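Local coordinates for protein Dye type peroxidase A (Streptomyces lividans 1326, PDB 5MJH) that probably uses its haem to break down hydrogen peroxide while oxidising dyes and related substrates, as in other dye-decolourising peroxidases, at residues Y220-R225 / F322-A327; A47-R52 / R147-A152; M26-H31 / N163-A168; Q101-L106 / L357-G362. All blocks are in the same frame, centred on the assembly; numbering follows the deposited sequence. Where two conformers were deposited one is given.

Contact 1: Y220-R225 / F322-A327. With HEM (protoporphyrin IX containing Fe), chain C.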
loop_
_atom_site.group_PDB
_atom_site.type_symbol
_atom_site.label_atom_id
_atom_site.label_comp_id
_atom_site.label_asym_id
_atom_site.label_seq_id
_atom_site.Cartn_x
_atom_site.Cartn_y
_atom_site.Cartn_z
ATOM N N TYR A 220 10.689 0.599 24.325
ATOM C CA TYR A 220 9.579 1.547 24.235
ATOM C C TYR A 220 9.553 2.081 22.816
ATOM O O TYR A 220 10.564 2.479 22.280
ATOM C CB TYR A 220 9.705 2.674 25.267
ATOM C CG TYR A 220 9.525 2.081 26.646
ATOM C CD1 TYR A 220 8.268 1.880 27.186
ATOM C CD2 TYR A 220 10.635 1.622 27.354
ATOM C CE1 TYR A 220 8.111 1.283 28.427
ATOM C CE2 TYR A 220 10.492 1.032 28.595
ATOM C CZ TYR A 220 9.233 0.867 29.116
ATOM O OH TYR A 220 9.081 0.262 30.355
ATOM N N VAL A 221 8.375 1.990 22.201
ATOM C CA VAL A 221 8.139 2.543 20.862
ATOM C C VAL A 221 7.377 3.854 20.926
ATOM O O VAL A 221 6.410 4.008 21.667
ATOM C CB VAL A 221 7.426 1.537 19.959
ATOM C CG1 VAL A 221 5.985 1.286 20.391
ATOM C CG2 VAL A 221 7.482 1.968 18.497
ATOM N N VAL A 222 7.832 4.805 20.132
ATOM C CA VAL A 222 7.095 6.016 19.887
ATOM C C VAL A 222 6.737 6.039 18.408
ATOM O O VAL A 222 7.617 5.823 17.567
ATOM C CB VAL A 222 7.838 7.285 20.299
ATOM C CG1 VAL A 222 7.012 8.491 19.890
ATOM C CG2 VAL A 222 8.142 7.260 21.798
ATOM N N VAL A 223 5.431 6.105 18.148
ATOM C CA VAL A 223 4.840 6.228 16.815
ATOM C C VAL A 223 4.403 7.650 16.611
ATOM O O VAL A 223 3.745 8.227 17.447
ATOM C CB VAL A 223 3.595 5.308 16.707
ATOM C CG1 VAL A 223 2.934 5.461 15.325
ATOM C CG2 VAL A 223 4.011 3.884 16.879
ATOM N N ARG A 224 4.794 8.230 15.467
ATOM C CA ARG A 224 4.309 9.554 15.097
ATOM C C ARG A 224 3.874 9.519 13.621
ATOM O O ARG A 224 4.668 9.170 12.720
ATOM C CB ARG A 224 5.401 10.605 15.273
ATOM C CG ARG A 224 6.011 10.552 16.685
ATOM C CD ARG A 224 5.112 11.181 17.747
ATOM N NE ARG A 224 5.075 12.642 17.640
ATOM C CZ ARG A 224 4.657 13.500 18.567
ATOM N NH1 ARG A 224 4.179 13.066 19.735
ATOM N NH2 ARG A 224 4.701 14.817 18.316
ATOM N N ARG A 225 2.600 9.832 13.384
ATOM C CA ARG A 225 2.146 10.039 12.029
ATOM C C ARG A 225 2.542 11.460 11.649
ATOM O O ARG A 225 1.912 12.417 12.100
ATOM C CB ARG A 225 0.657 9.823 11.931
ATOM C CG ARG A 225 0.106 10.029 10.513
ATOM C CD ARG A 225 -1.404 10.024 10.535
ATOM N NE ARG A 225 -2.040 10.172 9.217
ATOM C CZ ARG A 225 -2.241 9.154 8.373
ATOM N NH1 ARG A 225 -1.813 7.930 8.665
ATOM N NH2 ARG A 225 -2.831 9.392 7.179
ATOM N N PHE A 322 6.639 7.474 11.346
ATOM C CA PHE A 322 7.851 7.419 12.158
ATOM C C PHE A 322 7.666 6.482 13.348
ATOM O O PHE A 322 6.751 6.638 14.103
ATOM C CB PHE A 322 8.122 8.822 12.660
ATOM C CG PHE A 322 9.340 8.974 13.501
ATOM C CD1 PHE A 322 10.544 9.157 12.915
ATOM C CD2 PHE A 322 9.248 8.971 14.891
ATOM C CE1 PHE A 322 11.697 9.358 13.669
ATOM C CE2 PHE A 322 10.392 9.161 15.664
ATOM C CZ PHE A 322 11.622 9.315 15.019
ATOM N N VAL A 323 8.519 5.465 13.430
ATOM C CA VAL A 323 8.458 4.488 14.489
ATOM C C VAL A 323 9.867 4.406 14.999
ATOM O O VAL A 323 10.797 4.132 14.229
ATOM C CB VAL A 323 7.998 3.135 13.951
ATOM C CG1 VAL A 323 7.989 2.112 15.063
ATOM C CG2 VAL A 323 6.626 3.227 13.316
ATOM N N CYS A 324 10.047 4.703 16.287
ATOM C CA CYS A 324 11.368 4.674 16.898
ATOM C C CYS A 324 11.352 3.883 18.187
ATOM O O CYS A 324 10.320 3.774 18.859
ATOM C CB CYS A 324 11.917 6.080 17.155
ATOM S SG CYS A 324 11.096 7.019 18.448
ATOM N N TRP A 325 12.533 3.338 18.488
ATOM C CA TRP A 325 12.700 2.307 19.487
ATOM C C TRP A 325 13.833 2.723 20.448
ATOM O O TRP A 325 14.902 3.132 19.993
ATOM C CB TRP A 325 13.066 0.984 18.793
ATOM C CG TRP A 325 11.981 0.443 17.954
ATOM C CD1 TRP A 325 11.832 0.565 16.589
ATOM C CD2 TRP A 325 10.891 -0.351 18.413
ATOM N NE1 TRP A 325 10.673 -0.045 16.184
ATOM C CE2 TRP A 325 10.097 -0.661 17.284
ATOM C CE3 TRP A 325 10.484 -0.809 19.688
ATOM C CZ2 TRP A 325 8.915 -1.398 17.395
ATOM C CZ3 TRP A 325 9.320 -1.598 19.788
ATOM C CH2 TRP A 325 8.552 -1.885 18.641
ATOM N N GLN A 326 13.568 2.591 21.741
ATOM C CA GLN A 326 14.516 2.970 22.774
ATOM C C GLN A 326 14.239 2.276 24.109
ATOM O O GLN A 326 13.096 1.940 24.423
ATOM C CB GLN A 326 14.493 4.467 22.980
ATOM C CG GLN A 326 13.139 5.054 23.347
ATOM C CD GLN A 326 12.483 5.801 22.193
ATOM O OE1 GLN A 326 12.851 6.940 21.850
ATOM N NE2 GLN A 326 11.513 5.165 21.582
ATOM N N ALA A 327 15.291 2.188 24.929
ATOM C CA ALA A 327 15.159 1.686 26.277
ATOM C C ALA A 327 14.363 2.617 27.158
ATOM O O ALA A 327 13.707 2.147 28.054
ATOM C CB ALA A 327 16.536 1.463 26.887
HETATM C CHA HEM C . 18.182 11.179 10.699
HETATM C CHB HEM C . 14.448 12.486 7.865
HETATM C CHC HEM C . 11.618 12.878 11.808
HETATM C CHD HEM C . 15.362 11.516 14.581
HETATM C C1A HEM C . 17.405 11.498 9.612
HETATM C C2A HEM C . 17.889 11.555 8.273
HETATM C C3A HEM C . 16.826 11.923 7.512
HETATM C C4A HEM C . 15.702 12.109 8.352
HETATM C CMA HEM C . 16.832 12.146 6.007
HETATM C CAA HEM C . 19.330 11.318 7.835
HETATM C CBA HEM C . 19.723 9.914 7.399
HETATM C CGA HEM C . 19.719 8.958 8.568
HETATM O O1A HEM C . 20.690 8.879 9.338
HETATM O O2A HEM C . 18.693 8.289 8.716
HETATM C C1B HEM C . 13.345 12.704 8.701
HETATM C C2B HEM C . 12.041 13.051 8.231
HETATM C C3B HEM C . 11.231 13.190 9.320
HETATM C C4B HEM C . 12.087 12.862 10.500
HETATM C CMB HEM C . 11.702 13.300 6.793
HETATM C CAB HEM C . 9.798 13.482 9.425
HETATM C CBB HEM C . 8.948 13.434 8.391
HETATM C C1C HEM C . 12.401 12.573 12.935
HETATM C C2C HEM C . 11.967 12.609 14.286
HETATM C C3C HEM C . 13.052 12.233 15.091
HETATM C C4C HEM C . 14.123 11.907 14.174
HETATM C CMC HEM C . 10.558 13.023 14.693
HETATM C CAC HEM C . 13.180 12.113 16.586
HETATM C CBC HEM C . 12.417 12.768 17.447
HETATM C C1D HEM C . 16.399 11.266 13.719
HETATM C C2D HEM C . 17.709 10.796 14.217
HETATM C C3D HEM C . 18.501 10.711 13.114
HETATM C C4D HEM C . 17.652 11.157 11.980
HETATM C CMD HEM C . 18.143 10.426 15.627
HETATM C CAD HEM C . 19.942 10.245 13.043
HETATM C CBD HEM C . 20.934 11.288 13.536
HETATM C CGD HEM C . 22.354 10.788 13.484
HETATM O O1D HEM C . 23.061 10.963 12.410
HETATM O O2D HEM C . 22.761 10.242 14.562
HETATM N NA HEM C . 16.081 11.866 9.646
HETATM N NB HEM C . 13.329 12.557 10.018
HETATM N NC HEM C . 13.731 12.227 12.888
HETATM N ND HEM C . 16.428 11.549 12.390
HETATM FE FE HEM C . 14.942 12.053 11.245
#
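Y220-R225 and F322-Q326 run antiparallel as adjacent strands with axes 4.8 Å apart at closest; Y220, V222 and R224 form hydrogen-bonded pairs with Q326, C324 and F322, while V221 and V223 form non-hydrogen-bonded pairs with W325 and V323. The Q326 side chain bends at chi2 (-105°), which carries NE2 back to 2.9 Å from Y220 O in a nearly straight bond. NE2 comes from above that carbonyl plane and backbone Q326 N from within it, so two donors grip one oxygen. Q326 OE1 accepts a hydrogen bond from F333 N, and the amide is held at both ends. V221 CB sits over the six-membered ring of W325, 3.8 Å from the centroid and 16° off the normal, a CH-pi contact. V221 CG2 also presses tightly on V323 CG1 at 3.5 Å. On the other face of the sheet R224 CG lies 4.0 Å from F322 CD2, and the guanidinium salt-bridges D115. The F322 ring reaches the haem, with CZ 3.3 Å from HEM C3C and the haem methyl CMC over the centre of the ring. This is the antiparallel sheet of the C-terminal ferredoxin-like half of a Dyp-type peroxidase, here walling the haem pocket.

Contact 2: A47-R52 / R147-A152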
loop_
_atom_site.group_PDB
_atom_site.type_symbol
_atom_site.label_atom_id
_atom_site.label_comp_id
_atom_site.label_asym_id
_atom_site.label_seq_id
_atom_site.Cartn_x
_atom_site.Cartn_y
_atom_site.Cartn_z
ATOM N N ALA A 47 -5.200 -11.154 28.889
ATOM C CA ALA A 47 -4.292 -12.305 28.775
ATOM C C ALA A 47 -4.717 -13.298 27.692
ATOM O O ALA A 47 -3.880 -13.841 26.943
ATOM C CB ALA A 47 -4.191 -13.015 30.092
ATOM N N ALA A 48 -6.009 -13.608 27.664
ATOM C CA ALA A 48 -6.547 -14.490 26.624
ATOM C C ALA A 48 -6.295 -13.853 25.256
ATOM O O ALA A 48 -5.898 -14.546 24.335
ATOM C CB ALA A 48 -8.043 -14.778 26.842
ATOM N N LEU A 49 -6.510 -12.543 25.138
ATOM C CA LEU A 49 -6.267 -11.841 23.863
ATOM C C LEU A 49 -4.817 -11.918 23.406
ATOM O O LEU A 49 -4.547 -12.217 22.217
ATOM C CB LEU A 49 -6.715 -10.392 23.958
ATOM C CG LEU A 49 -6.466 -9.565 22.702
ATOM C CD1 LEU A 49 -7.184 -10.187 21.511
ATOM C CD2 LEU A 49 -6.915 -8.149 22.961
ATOM N N LEU A 50 -3.880 -11.705 24.327
ATOM C CA LEU A 50 -2.457 -11.812 23.962
ATOM C C LEU A 50 -2.037 -13.246 23.639
ATOM O O LEU A 50 -1.218 -13.458 22.748
ATOM C CB LEU A 50 -1.539 -11.195 25.029
ATOM C CG LEU A 50 -1.168 -9.730 24.806
ATOM C CD1 LEU A 50 -0.243 -9.583 23.602
ATOM C CD2 LEU A 50 -2.388 -8.844 24.652
ATOM N N ARG A 51 -2.614 -14.240 24.330
ATOM C CA ARG A 51 -2.421 -15.635 23.947
ATOM C C ARG A 51 -2.907 -15.923 22.505
ATOM O O ARG A 51 -2.169 -16.543 21.697
ATOM C CB ARG A 51 -3.096 -16.568 24.975
ATOM C CG ARG A 51 -2.429 -17.921 25.212
ATOM C CD ARG A 51 -2.924 -18.670 26.481
ATOM N NE ARG A 51 -3.079 -17.801 27.651
ATOM C CZ ARG A 51 -4.233 -17.344 28.156
ATOM N NH1 ARG A 51 -5.415 -17.657 27.638
ATOM N NH2 ARG A 51 -4.197 -16.541 29.204
ATOM N N ARG A 52 -4.120 -15.438 22.164
ATOM C CA ARG A 52 -4.653 -15.587 20.796
ATOM C C ARG A 52 -3.694 -14.968 19.795
ATOM O O ARG A 52 -3.199 -15.659 18.899
ATOM C CB ARG A 52 -6.056 -14.983 20.639
ATOM C CG ARG A 52 -7.112 -15.806 21.354
ATOM C CD ARG A 52 -8.505 -15.458 20.884
ATOM N NE ARG A 52 -8.943 -14.081 21.125
ATOM C CZ ARG A 52 -9.358 -13.580 22.301
ATOM N NH1 ARG A 52 -9.344 -14.293 23.441
ATOM N NH2 ARG A 52 -9.783 -12.325 22.343
ATOM N N ARG A 147 -9.488 -9.833 13.911
ATOM C CA ARG A 147 -10.550 -10.806 14.204
ATOM C C ARG A 147 -10.309 -11.610 15.492
ATOM O O ARG A 147 -11.285 -12.020 16.153
ATOM C CB ARG A 147 -10.755 -11.728 12.998
ATOM C CG ARG A 147 -11.295 -10.959 11.795
ATOM C CD ARG A 147 -12.791 -10.803 11.894
ATOM N NE ARG A 147 -13.461 -12.028 11.559
ATOM C CZ ARG A 147 -14.779 -12.155 11.511
ATOM N NH1 ARG A 147 -15.546 -11.112 11.843
ATOM N NH2 ARG A 147 -15.314 -13.321 11.143
ATOM N N ASP A 148 -9.051 -11.781 15.893
ATOM C CA ASP A 148 -8.756 -12.368 17.226
ATOM C C ASP A 148 -9.267 -11.487 18.344
ATOM O O ASP A 148 -9.674 -11.998 19.387
ATOM C CB ASP A 148 -7.251 -12.537 17.424
ATOM C CG ASP A 148 -6.696 -13.770 16.756
ATOM O OD1 ASP A 148 -7.464 -14.701 16.420
ATOM O OD2 ASP A 148 -5.448 -13.845 16.600
ATOM N N ALA A 149 -9.235 -10.176 18.141
ATOM C CA ALA A 149 -9.720 -9.215 19.148
ATOM C C ALA A 149 -11.146 -9.514 19.520
ATOM O O ALA A 149 -11.498 -9.538 20.708
ATOM C CB ALA A 149 -9.582 -7.801 18.653
ATOM N N GLY A 150 -11.975 -9.789 18.518
ATOM C CA GLY A 150 -13.346 -10.251 18.794
ATOM C C GLY A 150 -14.039 -9.256 19.702
ATOM O O GLY A 150 -13.921 -8.057 19.473
ATOM N N ALA A 151 -14.671 -9.748 20.763
ATOM C CA ALA A 151 -15.395 -8.890 21.727
ATOM C C ALA A 151 -14.508 -8.279 22.817
ATOM O O ALA A 151 -14.976 -7.460 23.616
ATOM C CB ALA A 151 -16.528 -9.676 22.370
ATOM N N ALA A 152 -13.230 -8.666 22.849
ATOM C CA ALA A 152 -12.314 -8.235 23.889
ATOM C C ALA A 152 -11.863 -6.811 23.684
ATOM O O ALA A 152 -11.547 -6.142 24.651
ATOM C CB ALA A 152 -11.101 -9.152 23.939
#
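R52 and D148 carry the polar half of this contact, between helix 43-61 and the last turn of helix 135-149. The acceptor is the backbone oxygen of D148, not its carboxylate: R52 NE reaches D148 O at 2.8 Å and R52 NH2 reaches the same atom at 3.0 Å. The grip is side-on, with D148 O close to the guanidinium plane and both nitrogens on the same face of the carbonyl. The bend at chi3 (-62°) turns the group's NE edge toward that oxygen. The D148 carboxylate goes elsewhere, OD2 bonding to T56 OG1 one turn further along helix 43-61.

The apolar half belongs to L49. Its CD1 lies 3.6 Å from A149 CA, against the backbone, and CD2 is 4.4 Å from A152 CB. The methyl of A152 also meets the edge of the R52 guanidinium, 3.8 Å from NH2. G150 takes positive phi and leaves helical angles, and the chain turns back to A152. From there it enters strand 153-162, A152 bonding through its backbone to A38, while L50 of helix 43-61 packs on F86 and F88 of strand 83-89 and R147 forms a salt bridge with E235 of the second subunit.

Contact 3: M26-H31 / N163-A168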
loop_
_atom_site.group_PDB
_atom_site.type_symbol
_atom_site.label_atom_id
_atom_site.label_comp_id
_atom_site.label_asym_id
_atom_site.label_seq_id
_atom_site.Cartn_x
_atom_site.Cartn_y
_atom_site.Cartn_z
ATOM N N MET A 26 13.873 -3.508 7.213
ATOM C CA MET A 26 12.691 -2.837 6.760
ATOM C C MET A 26 11.905 -3.701 5.806
ATOM O O MET A 26 12.472 -4.494 5.064
ATOM C CB MET A 26 13.089 -1.554 6.110
ATOM C CG MET A 26 13.658 -0.639 7.151
ATOM S SD MET A 26 12.450 0.574 7.695
ATOM C CE MET A 26 11.286 -0.140 8.776
ATOM N N GLN A 27 10.588 -3.561 5.905
ATOM C CA GLN A 27 9.630 -4.293 5.069
ATOM C C GLN A 27 8.885 -3.391 4.124
ATOM O O GLN A 27 8.613 -2.188 4.457
ATOM C CB GLN A 27 8.610 -4.948 5.964
ATOM C CG GLN A 27 9.234 -6.062 6.771
ATOM C CD GLN A 27 8.630 -6.183 8.141
ATOM O OE1 GLN A 27 8.298 -5.170 8.775
ATOM N NE2 GLN A 27 8.527 -7.426 8.655
ATOM N N ALA A 28 8.421 -3.976 3.025
ATOM C CA ALA A 28 7.755 -3.154 1.968
ATOM C C ALA A 28 6.349 -2.708 2.351
ATOM O O ALA A 28 5.834 -1.740 1.828
ATOM C CB ALA A 28 7.669 -3.915 0.686
ATOM N N ARG A 29 5.677 -3.457 3.210
ATOM C CA ARG A 29 4.327 -3.158 3.587
ATOM C C ARG A 29 4.175 -3.210 5.106
ATOM O O ARG A 29 4.647 -4.159 5.740
ATOM C CB ARG A 29 3.432 -4.203 2.979
ATOM C CG ARG A 29 1.959 -4.150 3.303
ATOM C CD ARG A 29 1.393 -2.784 3.100
ATOM N NE ARG A 29 0.019 -2.808 2.681
ATOM C CZ ARG A 29 -0.660 -1.707 2.355
ATOM N NH1 ARG A 29 -0.124 -0.508 2.479
ATOM N NH2 ARG A 29 -1.908 -1.804 1.957
ATOM N N GLY A 30 3.526 -2.200 5.661
ATOM C CA GLY A 30 3.169 -2.119 7.067
ATOM C C GLY A 30 1.717 -1.785 7.399
ATOM O O GLY A 30 1.052 -1.086 6.671
ATOM N N HIS A 31 1.243 -2.351 8.497
ATOM C CA HIS A 31 -0.045 -1.922 9.100
ATOM C C HIS A 31 0.260 -1.720 10.571
ATOM O O HIS A 31 0.700 -2.653 11.177
ATOM C CB HIS A 31 -1.126 -2.972 8.954
ATOM C CG HIS A 31 -1.423 -3.402 7.553
ATOM N ND1 HIS A 31 -1.926 -2.541 6.577
ATOM C CD2 HIS A 31 -1.242 -4.591 6.940
ATOM C CE1 HIS A 31 -2.065 -3.214 5.445
ATOM N NE2 HIS A 31 -1.707 -4.466 5.654
ATOM N N ASN A 163 7.198 0.783 2.052
ATOM C CA ASN A 163 8.613 1.084 1.806
ATOM C C ASN A 163 8.964 0.458 0.474
ATOM O O ASN A 163 8.130 -0.191 -0.184
ATOM C CB ASN A 163 9.530 0.539 2.917
ATOM C CG ASN A 163 9.487 1.326 4.179
ATOM O OD1 ASN A 163 9.713 2.553 4.205
ATOM N ND2 ASN A 163 9.231 0.626 5.286
ATOM N N ARG A 164 10.235 0.615 0.120
ATOM C CA ARG A 164 10.803 -0.023 -0.998
ATOM C C ARG A 164 10.653 -1.523 -0.925
ATOM O O ARG A 164 10.754 -2.135 0.186
ATOM C CB ARG A 164 12.314 0.286 -1.049
ATOM C CG ARG A 164 13.020 -0.334 -2.240
ATOM C CD ARG A 164 14.484 0.050 -2.241
ATOM N NE ARG A 164 14.642 1.459 -2.545
ATOM C CZ ARG A 164 15.718 2.194 -2.288
ATOM N NH1 ARG A 164 16.824 1.630 -1.764
ATOM N NH2 ARG A 164 15.702 3.484 -2.595
ATOM N N SER A 165 10.456 -2.131 -2.080
ATOM C CA SER A 165 10.448 -3.585 -2.185
ATOM C C SER A 165 11.821 -4.230 -2.319
ATOM O O SER A 165 12.730 -3.642 -2.878
ATOM C CB SER A 165 9.575 -4.011 -3.333
ATOM O OG SER A 165 8.239 -3.954 -2.889
ATOM N N PRO A 166 11.958 -5.454 -1.806
ATOM C CA PRO A 166 13.173 -6.216 -2.149
ATOM C C PRO A 166 13.362 -6.311 -3.669
ATOM O O PRO A 166 12.371 -6.471 -4.412
ATOM C CB PRO A 166 12.853 -7.590 -1.576
ATOM C CG PRO A 166 11.970 -7.310 -0.385
ATOM C CD PRO A 166 11.065 -6.255 -0.936
ATOM N N GLY A 167 14.595 -6.127 -4.156
ATOM C CA GLY A 167 14.848 -6.235 -5.593
ATOM C C GLY A 167 14.550 -4.997 -6.417
ATOM O O GLY A 167 14.856 -4.999 -7.578
ATOM N N ALA A 168 13.953 -3.953 -5.826
ATOM C CA ALA A 168 13.750 -2.681 -6.587
ATOM C C ALA A 168 15.064 -2.010 -7.039
ATOM O O ALA A 168 15.135 -1.391 -8.109
ATOM C CB ALA A 168 12.902 -1.709 -5.768
#
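With CG anti to its carbonyl carbon (chi1 -75°) and the amide turned to a chi2 of -55°, N163 brings ND2 to the carbonyl of Q27, 3.0 Å from Q27 O. The site lies at the edge of the antiparallel sheet of the ferredoxin-like N-terminal half, where the chain leaving strand 153-162 passes the entrance to its neighbour, strand 29-37. Q27 O lies in the plane of the N163 amide, and the bond is fairly straight, 161° at the hydrogen. ND2 also donates to P303 O in strand 300-310, so this one group ties the loop to two parts of the chain. With an alanine in place of N163, Q27 O and P303 O would probably lose the donor they share, leaving the loop held here mainly by the backbone bond of that residue. Further along, the CB of A28 rests 3.6 Å from R164 O and 4.4 Å from P166 CD. P166 belongs to a type II turn from S165 to A168, which runs along the second subunit, where S165 N bonds to D134 of that neighbouring chain. Beside the side-chain hydrogen bond, backbone N163 N donates to A28 O at 2.9 Å, arriving well above the carbonyl plane.

Contact 4: Q101-L106 / L357-G362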
loop_
_atom_site.group_PDB
_atom_site.type_symbol
_atom_site.label_atom_id
_atom_site.label_comp_id
_atom_site.label_asym_id
_atom_site.label_seq_id
_atom_site.Cartn_x
_atom_site.Cartn_y
_atom_site.Cartn_z
ATOM N N GLN A 101 2.131 -2.001 37.857
ATOM C CA GLN A 101 3.077 -2.456 36.834
ATOM C C GLN A 101 3.249 -1.480 35.670
ATOM O O GLN A 101 3.988 -1.772 34.724
ATOM C CB GLN A 101 2.626 -3.805 36.277
ATOM C CG GLN A 101 2.468 -4.895 37.326
ATOM C CD GLN A 101 3.764 -5.187 38.042
ATOM O OE1 GLN A 101 4.785 -5.475 37.411
ATOM N NE2 GLN A 101 3.743 -5.091 39.366
ATOM N N ARG A 102 2.574 -0.338 35.729
ATOM C CA ARG A 102 2.701 0.665 34.681
ATOM C C ARG A 102 4.105 1.273 34.742
ATOM O O ARG A 102 4.474 1.833 35.769
ATOM C CB ARG A 102 1.646 1.773 34.846
ATOM C CG ARG A 102 1.535 2.677 33.617
ATOM C CD ARG A 102 0.632 3.869 33.832
ATOM N NE ARG A 102 1.196 4.847 34.775
ATOM C CZ ARG A 102 0.809 5.030 36.047
ATOM N NH1 ARG A 102 -0.183 4.314 36.605
ATOM N NH2 ARG A 102 1.418 5.960 36.780
ATOM N N PRO A 103 4.896 1.175 33.654
ATOM C CA PRO A 103 6.211 1.799 33.684
ATOM C C PRO A 103 6.166 3.327 33.696
ATOM O O PRO A 103 5.340 3.919 32.983
ATOM C CB PRO A 103 6.877 1.307 32.383
ATOM C CG PRO A 103 6.016 0.204 31.866
ATOM C CD PRO A 103 4.645 0.502 32.367
ATOM N N VAL A 104 7.075 3.946 34.460
ATOM C CA VAL A 104 7.333 5.401 34.391
ATOM C C VAL A 104 7.594 5.824 32.949
ATOM O O VAL A 104 7.214 6.924 32.544
ATOM C CB VAL A 104 8.551 5.819 35.275
ATOM C CG1 VAL A 104 8.953 7.275 35.051
ATOM C CG2 VAL A 104 8.208 5.632 36.748
ATOM N N ALA A 105 8.274 4.952 32.202
ATOM C CA ALA A 105 8.554 5.174 30.768
ATOM C C ALA A 105 7.302 5.383 29.918
ATOM O O ALA A 105 7.409 5.992 28.859
ATOM C CB ALA A 105 9.355 4.026 30.210
ATOM N N LEU A 106 6.109 4.982 30.376
ATOM C CA LEU A 106 4.875 5.308 29.632
ATOM C C LEU A 106 4.192 6.651 29.981
ATOM O O LEU A 106 3.123 6.968 29.441
ATOM C CB LEU A 106 3.878 4.169 29.721
ATOM C CG LEU A 106 4.278 2.814 29.156
ATOM C CD1 LEU A 106 3.079 1.890 29.255
ATOM C CD2 LEU A 106 4.645 2.961 27.677
ATOM N N LEU A 357 2.690 6.004 22.335
ATOM C CA LEU A 357 3.849 5.548 23.099
ATOM C C LEU A 357 3.447 4.234 23.738
ATOM O O LEU A 357 2.439 4.200 24.458
ATOM C CB LEU A 357 4.255 6.616 24.125
ATOM C CG LEU A 357 5.110 6.187 25.329
ATOM C CD1 LEU A 357 6.410 5.556 24.922
ATOM C CD2 LEU A 357 5.390 7.373 26.219
ATOM N N PHE A 358 4.142 3.152 23.395
ATOM C CA PHE A 358 3.758 1.813 23.865
ATOM C C PHE A 358 4.974 1.081 24.426
ATOM O O PHE A 358 6.107 1.272 23.964
ATOM C CB PHE A 358 3.082 0.987 22.754
ATOM C CG PHE A 358 1.959 1.722 22.032
ATOM C CD1 PHE A 358 0.699 1.860 22.623
ATOM C CD2 PHE A 358 2.162 2.324 20.777
ATOM C CE1 PHE A 358 -0.327 2.556 21.955
ATOM C CE2 PHE A 358 1.138 2.995 20.113
ATOM C CZ PHE A 358 -0.104 3.132 20.700
ATOM N N ALA A 359 4.719 0.255 25.439
ATOM C CA ALA A 359 5.704 -0.638 26.023
ATOM C C ALA A 359 5.629 -1.999 25.332
ATOM O O ALA A 359 4.611 -2.671 25.416
ATOM C CB ALA A 359 5.418 -0.773 27.527
ATOM N N VAL A 360 6.712 -2.397 24.687
ATOM C CA VAL A 360 6.831 -3.598 23.871
ATOM C C VAL A 360 7.716 -4.571 24.644
ATOM O O VAL A 360 8.901 -4.367 24.743
ATOM C CB VAL A 360 7.414 -3.236 22.475
ATOM C CG1 VAL A 360 7.676 -4.486 21.647
ATOM C CG2 VAL A 360 6.436 -2.287 21.775
ATOM N N PRO A 361 7.131 -5.596 25.274
ATOM C CA PRO A 361 7.951 -6.482 26.134
ATOM C C PRO A 361 8.887 -7.348 25.326
ATOM O O PRO A 361 8.853 -7.317 24.093
ATOM C CB PRO A 361 6.899 -7.344 26.833
ATOM C CG PRO A 361 5.756 -7.351 25.891
ATOM C CD PRO A 361 5.696 -5.906 25.420
ATOM N N GLY A 362 9.681 -8.178 26.013
ATOM C CA GLY A 362 10.538 -9.131 25.346
ATOM C C GLY A 362 9.758 -10.131 24.530
ATOM O O GLY A 362 8.527 -10.202 24.589
#
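L106 meets L357 and A359 where a short 3-10 turn rests on strand 350-360. The tight part centres on one methyl, L106 CD2. It lies 3.5 Å from A359 N, 3.8 Å from A359 CB and 4.0 Å from L357 CG, thus pressing on the strand backbone as well as on two side chains. L106 chi2 (-175°) extends CD1, and CD2 branches from CG onto the strand; CD1 is 3.9 Å from A359 CB, so the two branches straddle the alanine methyl. L357 answers from its own side: with CG opposite the backbone N (chi1 160°), it sets CD2 against the turn, 3.6 Å from A105 O. Replaced by a serine, L357 would probably leave a gap beside the turn and bare one flank of L106 CD2. The contact thins out toward P103, whose CG only just touches A359 CB at 4.5 Å. V104 lies on the exposed outer side of the turn. The turn keeps its shape through its own bond, L106 N to P103 O at 2.9 Å, while Y220 of the neighbouring strand packs on P103, A105, L106 and A359, and F93 of helix 90-96 adds to the same cluster. The chemistry across the two segments is purely van der Waals, which implies that close fit and burial hold this loop on the sheet, with no directional bond between them.

How the contacts relate
Contacts 1 and 4 are the buried ones and share one sheet: strands 219-228 and 350-360 are neighbours, V221 N probably bonds to F358 O, and the Y220 ring links the two. Contact 1 is nested in the chain loop that contact 4 closes. Contacts 2 and 3 are partly buried; contact 2 is the outlying one, while contact 3 lies against the second subunit. Contact 3 reaches the same sheet at strand 29-37, and the next element, helix 43-61, belongs to contact 2. Backbone pairing dominates at the centre and apolar fit at contact 4, whereas contacts 2 and 3 each rely on a polar side chain bonding to main-chain carbonyls.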